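Local coordinates for Non-structural protein 2 (Human rotavirus C, PDB 2GU0) that probably binds single-stranded RNA, hydrolyses nucleoside and RNA triphosphates and helps build viroplasms, working as an octamer in replication and packaging of the viral genome, at residues 216-221 and 232-237. Sequence-based numbering, arbitrary orientation.
Sequences ISHGKR and MSHAER
His234 on helix 231-243 meets Ile216 and His218 in a small, mainly van der Waals contact that sets the helix against the turn linking antiparallel strands 213-216 and 222-227. Ile216, at the end of its strand, supplies the apolar half. With chi1 at 63°, its CG1 is flanked by the backbone N and C, and the extended chi2 carries the terminal CD1 on to 3.6 Å from His234 CB. The same methyl lies 3.9 Å from His234 ND1, and the isoleucine chain runs roughly perpendicular to that of His234. His218 approaches the imidazole with its own edge: CE1 is 3.8 Å from His234 ND1, which sits near the plane of the His218 ring. Neither ring lies over the face of the other; their centroids are 6.0 Å apart and their planes are inclined at 29°. His218 NE2 stands 4.3 Å from His234 ND1.

Trp266 of helix 264-275 and Val226 of strand 222-227 both pack against Ile216 and His234, extending the apolar surroundings. The turn itself is shaped by Ser217, whose OG accepts from Gly219 N at 3.0 Å in an ST turn, while Tyr254 and Trp266 hydrogen-bond to its carbonyl oxygen. His218, Gly219 and Lys220 belong to the predicted ATP site, and the His218 side chain lies near that of His222, the predicted catalytic residue. The contact joins helix 231-243 to the loop carrying His218, just ahead of His222, in the HIT motif at the predicted nucleotide-binding site of the HIT-like C-terminal half of NSP2.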
ATOM      1  N   ILE A 216      32.495 -17.886 -30.231  1.00 34.38           N
ATOM      2  CA  ILE A 216      32.362 -19.074 -31.066  1.00 36.57           C
ATOM      3  C   ILE A 216      31.244 -18.929 -32.096  1.00 40.22           C
ATOM      4  O   ILE A 216      30.522 -17.930 -32.113  1.00 41.61           O
ATOM      5  CB  ILE A 216      32.065 -20.326 -30.213  1.00 34.65           C
ATOM      6  CG1 ILE A 216      30.732 -20.163 -29.496  1.00 34.31           C
ATOM      7  CG2 ILE A 216      33.172 -20.549 -29.200  1.00 35.92           C
ATOM      8  CD1 ILE A 216      30.366 -21.338 -28.610  1.00 36.03           C
ATOM      9  N   SER A 217      31.118 -19.925 -32.965  1.00 42.88           N
ATOM     10  CA  SER A 217      30.066 -19.934 -33.968  1.00 46.11           C
ATOM     11  C   SER A 217      29.540 -21.339 -34.146  1.00 48.74           C
ATOM     12  O   SER A 217      30.316 -22.286 -34.252  1.00 49.03           O
ATOM     13  CB  SER A 217      30.568 -19.440 -35.314  1.00 47.21           C
ATOM     14  OG  SER A 217      29.577 -19.665 -36.306  1.00 45.63           O
ATOM     15  N   HIS A 218      28.216 -21.465 -34.170  1.00 51.69           N
ATOM     16  CA  HIS A 218      27.577 -22.755 -34.351  1.00 52.86           C
ATOM     17  C   HIS A 218      27.385 -22.993 -35.850  1.00 52.43           C
ATOM     18  O   HIS A 218      26.577 -23.822 -36.253  1.00 53.16           O
ATOM     19  CB  HIS A 218      26.220 -22.787 -33.647  1.00 56.65           C
ATOM     20  CG  HIS A 218      26.289 -22.540 -32.169  1.00 61.90           C
ATOM     21  ND1 HIS A 218      27.091 -23.278 -31.324  1.00 63.95           N
ATOM     22  CD2 HIS A 218      25.621 -21.660 -31.380  1.00 63.98           C
ATOM     23  CE1 HIS A 218      26.912 -22.867 -30.080  1.00 64.71           C
ATOM     24  NE2 HIS A 218      26.026 -21.886 -30.086  1.00 64.72           N
ATOM     25  N   GLY A 219      28.124 -22.257 -36.673  1.00 51.80           N
ATOM     26  CA  GLY A 219      28.009 -22.429 -38.109  1.00 51.04           C
ATOM     27  C   GLY A 219      27.412 -21.259 -38.873  1.00 51.49           C
ATOM     28  O   GLY A 219      27.783 -21.020 -40.022  1.00 51.32           O
ATOM     29  N   LYS A 220      26.491 -20.529 -38.253  1.00 51.44           N
ATOM     30  CA  LYS A 220      25.856 -19.389 -38.907  1.00 51.94           C
ATOM     31  C   LYS A 220      26.756 -18.155 -38.885  1.00 51.85           C
ATOM     32  O   LYS A 220      27.923 -18.242 -38.513  1.00 53.35           O
ATOM     33  CB  LYS A 220      24.546 -19.072 -38.208  1.00 53.63           C
ATOM     34  CG  LYS A 220      23.678 -20.288 -37.945  1.00 55.66           C
ATOM     35  CD  LYS A 220      23.227 -20.936 -39.234  1.00 56.11           C
ATOM     36  CE  LYS A 220      22.081 -21.897 -38.970  1.00 57.90           C
ATOM     37  NZ  LYS A 220      20.855 -21.188 -38.508  1.00 57.99           N
ATOM     38  N   ARG A 221      26.224 -17.006 -39.291  1.00 50.84           N
ATOM     39  CA  ARG A 221      27.021 -15.781 -39.283  1.00 49.82           C
ATOM     40  C   ARG A 221      26.685 -14.861 -38.109  1.00 47.81           C
ATOM     41  O   ARG A 221      26.332 -13.697 -38.295  1.00 48.14           O
ATOM     42  CB  ARG A 221      26.861 -15.012 -40.593  1.00 51.57           C
ATOM     43  CG  ARG A 221      27.474 -15.702 -41.799  1.00 55.03           C
ATOM     44  CD  ARG A 221      27.229 -14.889 -43.062  1.00 56.83           C
ATOM     45  NE  ARG A 221      27.980 -13.639 -43.045  1.00 59.41           N
ATOM     46  CZ  ARG A 221      27.762 -12.621 -43.872  1.00 60.21           C
ATOM     47  NH1 ARG A 221      26.807 -12.694 -44.792  1.00 59.45           N
ATOM     48  NH2 ARG A 221      28.513 -11.529 -43.782  1.00 60.24           N
ATOM     49  N   MET A 232      34.260 -26.264 -23.814  1.00 51.39           N
ATOM     50  CA  MET A 232      34.122 -27.693 -24.109  1.00 53.50           C
ATOM     51  C   MET A 232      32.683 -28.025 -24.500  1.00 54.24           C
ATOM     52  O   MET A 232      32.414 -28.436 -25.626  1.00 54.90           O
ATOM     53  CB  MET A 232      34.515 -28.541 -22.896  1.00 54.70           C
ATOM     54  CG  MET A 232      36.004 -28.827 -22.779  1.00 58.22           C
ATOM     55  SD  MET A 232      36.654 -29.823 -24.140  1.00 60.39           S
ATOM     56  CE  MET A 232      36.047 -31.420 -23.643  1.00 61.10           C
ATOM     57  N   SER A 233      31.765 -27.844 -23.554  1.00 53.92           N
ATOM     58  CA  SER A 233      30.343 -28.104 -23.761  1.00 53.33           C
ATOM     59  C   SER A 233      29.843 -27.727 -25.144  1.00 53.04           C
ATOM     60  O   SER A 233      29.280 -28.552 -25.854  1.00 52.98           O
ATOM     61  CB  SER A 233      29.531 -27.350 -22.721  1.00 52.50           C
ATOM     62  OG  SER A 233      29.977 -27.695 -21.427  1.00 55.06           O
ATOM     63  N   HIS A 234      30.031 -26.471 -25.512  1.00 53.94           N
ATOM     64  CA  HIS A 234      29.600 -25.993 -26.813  1.00 55.56           C
ATOM     65  C   HIS A 234      30.339 -26.749 -27.900  1.00 57.13           C
ATOM     66  O   HIS A 234      29.828 -26.928 -29.007  1.00 57.55           O
ATOM     67  CB  HIS A 234      29.886 -24.499 -26.931  1.00 54.71           C
ATOM     68  CG  HIS A 234      29.048 -23.659 -26.024  1.00 54.10           C
ATOM     69  ND1 HIS A 234      27.773 -23.258 -26.353  1.00 54.27           N
ATOM     70  CD2 HIS A 234      29.286 -23.181 -24.781  1.00 54.67           C
ATOM     71  CE1 HIS A 234      27.261 -22.567 -25.352  1.00 53.89           C
ATOM     72  NE2 HIS A 234      28.158 -22.505 -24.385  1.00 54.65           N
ATOM     73  N   ALA A 235      31.550 -27.186 -27.576  1.00 58.65           N
ATOM     74  CA  ALA A 235      32.361 -27.929 -28.524  1.00 61.27           C
ATOM     75  C   ALA A 235      31.756 -29.309 -28.716  1.00 63.27           C
ATOM     76  O   ALA A 235      31.695 -29.808 -29.833  1.00 63.56           O
ATOM     77  CB  ALA A 235      33.789 -28.044 -28.018  1.00 60.42           C
ATOM     78  N   GLU A 236      31.304 -29.918 -27.623  1.00 66.02           N
ATOM     79  CA  GLU A 236      30.695 -31.240 -27.684  1.00 68.94           C
ATOM     80  C   GLU A 236      29.367 -31.189 -28.434  1.00 70.52           C
ATOM     81  O   GLU A 236      29.115 -32.009 -29.318  1.00 70.14           O
ATOM     82  CB  GLU A 236      30.470 -31.782 -26.278  1.00 70.09           C
ATOM     83  CG  GLU A 236      31.688 -31.659 -25.389  1.00 74.48           C
ATOM     84  CD  GLU A 236      31.640 -32.600 -24.200  1.00 77.46           C
ATOM     85  OE1 GLU A 236      30.556 -32.735 -23.588  1.00 78.62           O
ATOM     86  OE2 GLU A 236      32.692 -33.195 -23.871  1.00 78.59           O
ATOM     87  N   ARG A 237      28.520 -30.227 -28.074  1.00 72.27           N
ATOM     88  CA  ARG A 237      27.226 -30.054 -28.725  1.00 74.01           C
ATOM     89  C   ARG A 237      27.394 -29.998 -30.234  1.00 74.01           C
ATOM     90  O   ARG A 237      26.733 -30.729 -30.969  1.00 75.34           O
ATOM     91  CB  ARG A 237      26.559 -28.750 -28.290  1.00 76.65           C
ATOM     92  CG  ARG A 237      25.877 -28.743 -26.941  1.00 80.64           C
ATOM     93  CD  ARG A 237      25.337 -27.339 -26.698  1.00 84.32           C
ATOM     94  NE  ARG A 237      24.410 -27.246 -25.575  1.00 87.09           N
ATOM     95  CZ  ARG A 237      23.718 -26.149 -25.284  1.00 88.28           C
ATOM     96  NH1 ARG A 237      23.856 -25.063 -26.037  1.00 88.39           N
ATOM     97  NH2 ARG A 237      22.885 -26.136 -24.251  1.00 88.30           N
TER